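Local coordinates for serine-rich secreted cell wall anchored (LPXTG-motif ) protein (Lactobacillus reuteri ATCC 53608, PDB 5NXK) that probably mediates attachment of the gut bacterium to host surfaces, as a serine-rich repeat adhesin with a beta-solenoid fold, at residues T161-S166 and I186-L191. Sequence-based numbering, arbitrary orientation.
Sequences TALYVS and IDMWLL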
loop_
_atom_site.group_PDB
_atom_site.type_symbol
_atom_site.label_atom_id
_atom_site.label_comp_id
_atom_site.label_asym_id
_atom_site.label_seq_id
_atom_site.Cartn_x
_atom_site.Cartn_y
_atom_site.Cartn_z
ATOM N N THR A 161 8.779 5.871 0.416
ATOM C CA THR A 161 8.076 4.646 0.091
ATOM C C THR A 161 6.871 4.887 -0.802
ATOM O O THR A 161 6.265 5.946 -0.744
ATOM C CB THR A 161 7.612 3.914 1.386
ATOM O OG1 THR A 161 7.005 2.666 1.042
ATOM C CG2 THR A 161 6.612 4.777 2.176
ATOM N N ALA A 162 6.527 3.891 -1.616
ATOM C CA ALA A 162 5.338 3.957 -2.476
ATOM C C ALA A 162 4.048 3.703 -1.706
ATOM O O ALA A 162 3.001 4.238 -2.049
ATOM C CB ALA A 162 5.459 2.965 -3.607
ATOM N N LEU A 163 4.125 2.857 -0.680
ATOM C CA LEU A 163 2.944 2.485 0.099
ATOM C C LEU A 163 3.307 2.487 1.580
ATOM O O LEU A 163 4.204 1.754 2.007
ATOM C CB LEU A 163 2.424 1.101 -0.314
ATOM C CG LEU A 163 1.881 0.919 -1.734
ATOM C CD1 LEU A 163 1.625 -0.556 -2.035
ATOM C CD2 LEU A 163 0.596 1.727 -1.961
ATOM N N TYR A 164 2.607 3.300 2.367
ATOM C CA TYR A 164 2.885 3.383 3.799
ATOM C C TYR A 164 1.602 3.010 4.527
ATOM O O TYR A 164 0.832 3.871 4.961
ATOM C CB TYR A 164 3.365 4.787 4.168
ATOM C CG TYR A 164 3.965 4.956 5.539
ATOM C CD1 TYR A 164 5.207 4.401 5.847
ATOM C CD2 TYR A 164 3.313 5.712 6.523
ATOM C CE1 TYR A 164 5.777 4.573 7.088
ATOM C CE2 TYR A 164 3.887 5.900 7.781
ATOM C CZ TYR A 164 5.117 5.326 8.051
ATOM O OH TYR A 164 5.714 5.486 9.280
ATOM N N VAL A 165 1.392 1.704 4.646
ATOM C CA VAL A 165 0.150 1.145 5.150
ATOM C C VAL A 165 0.493 0.408 6.428
ATOM O O VAL A 165 1.277 -0.542 6.412
ATOM C CB VAL A 165 -0.496 0.180 4.139
ATOM C CG1 VAL A 165 -1.758 -0.461 4.733
ATOM C CG2 VAL A 165 -0.795 0.899 2.822
ATOM N N SER A 166 -0.091 0.837 7.538
ATOM C CA SER A 166 0.433 0.408 8.824
ATOM C C SER A 166 0.387 -1.106 9.049
ATOM O O SER A 166 1.381 -1.703 9.484
ATOM C CB SER A 166 -0.324 1.120 9.948
ATOM O OG SER A 166 0.299 0.856 11.190
ATOM N N ILE A 186 11.313 2.428 -1.199
ATOM C CA ILE A 186 10.665 1.229 -0.669
ATOM C C ILE A 186 9.334 1.014 -1.404
ATOM O O ILE A 186 8.611 1.973 -1.625
ATOM C CB ILE A 186 10.436 1.346 0.869
ATOM C CG1 ILE A 186 11.763 1.627 1.585
ATOM C CG2 ILE A 186 9.779 0.079 1.424
ATOM C CD1 ILE A 186 11.600 1.920 3.074
ATOM N N ASP A 187 9.028 -0.221 -1.808
ATOM C CA ASP A 187 7.755 -0.493 -2.486
ATOM C C ASP A 187 6.593 -0.569 -1.485
ATOM O O ASP A 187 5.538 0.022 -1.706
ATOM C CB ASP A 187 7.811 -1.793 -3.297
ATOM C CG ASP A 187 8.843 -1.755 -4.437
ATOM O OD1 ASP A 187 9.248 -0.654 -4.878
ATOM O OD2 ASP A 187 9.243 -2.849 -4.900
ATOM N N MET A 188 6.788 -1.303 -0.390
ATOM C CA MET A 188 5.749 -1.439 0.644
ATOM C C MET A 188 6.380 -1.256 2.009
ATOM O O MET A 188 7.247 -2.036 2.392
ATOM C CB MET A 188 5.078 -2.809 0.592
ATOM C CG MET A 188 4.273 -3.101 -0.662
ATOM S SD MET A 188 3.658 -4.811 -0.613
ATOM C CE MET A 188 2.632 -4.839 -2.081
ATOM N N TRP A 189 5.948 -0.241 2.747
ATOM C CA TRP A 189 6.466 -0.014 4.081
ATOM C C TRP A 189 5.313 -0.106 5.065
ATOM O O TRP A 189 4.429 0.746 5.072
ATOM C CB TRP A 189 7.147 1.360 4.193
ATOM C CG TRP A 189 7.965 1.530 5.439
ATOM C CD1 TRP A 189 8.063 0.655 6.482
ATOM C CD2 TRP A 189 8.838 2.628 5.755
ATOM N NE1 TRP A 189 8.927 1.141 7.426
ATOM C CE2 TRP A 189 9.419 2.346 7.005
ATOM C CE3 TRP A 189 9.177 3.820 5.104
ATOM C CZ2 TRP A 189 10.323 3.216 7.621
ATOM C CZ3 TRP A 189 10.078 4.677 5.715
ATOM C CH2 TRP A 189 10.641 4.372 6.958
ATOM N N LEU A 190 5.331 -1.147 5.890
ATOM C CA LEU A 190 4.292 -1.361 6.885
ATOM C C LEU A 190 4.938 -1.196 8.248
ATOM O O LEU A 190 5.816 -1.970 8.630
ATOM C CB LEU A 190 3.646 -2.739 6.750
ATOM C CG LEU A 190 2.939 -3.084 5.429
ATOM C CD1 LEU A 190 3.916 -3.610 4.375
ATOM C CD2 LEU A 190 1.786 -4.070 5.654
ATOM N N LEU A 191 4.508 -0.163 8.961
ATOM C CA LEU A 191 5.106 0.217 10.235
ATOM C C LEU A 191 4.009 0.430 11.279
ATOM O O LEU A 191 2.957 0.990 10.969
ATOM C CB LEU A 191 5.943 1.500 10.064
ATOM C CG LEU A 191 6.691 2.109 11.261
ATOM C CD1 LEU A 191 8.020 2.748 10.800
ATOM C CD2 LEU A 191 5.818 3.143 12.010
#
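Trp189 N donates to Leu163 O at 2.8 Å, and Ala162 N to Ile186 O at the same N-to-O distance, both bonds nearly straight. Toward the far end the backbone pairing slackens: Val165 N reaches Trp189 O only weakly, and Ser166 takes over with its side chain. With its OG anti to the backbone N (chi1 -172°), the serine hydroxyl donates to Leu191 O at 2.7 Å, approaching 25° off the carbonyl plane. Near the other end, Thr161 OG1 lies 3.2 Å from Ile186 O and 3.1 Å from Leu163 O, two acceptors for its one proton.

On one side of this backbone ladder the aromatic side chains run alongside each other. Tyr164 turns its ring edge onto a face of the Trp189 indole, a T-shaped pair with planes at 84° and CE1 3.9 Å from Trp189 CD2. Ile186 CD1 lies over the opposite indole face, while Thr161 CG2 sits at the indole edge. Tyr164 OH comes to 3.6 Å from Leu191 CD2. Trp114 stacks on Tyr164, and Asp226 accepts from Trp189 NE1. On the other side, Leu163 CD1 meets Met188 CG at 3.9 Å, and Leu163 also packs on Leu124 and Leu132, from strands 122-127 and 129-134.

These parallel segments belong to successive coils, joining strand 163-164 to strand 186-191 where regular pairing is incomplete. The Ser166 hydroxyl thus supplements the sparse backbone bonding with its bond to Leu191 O, and the indole, flanked on both faces by Tyr164 and Ile186 and hydrogen-bonded at its nitrogen to Asp226, is probably restricted in its rotation.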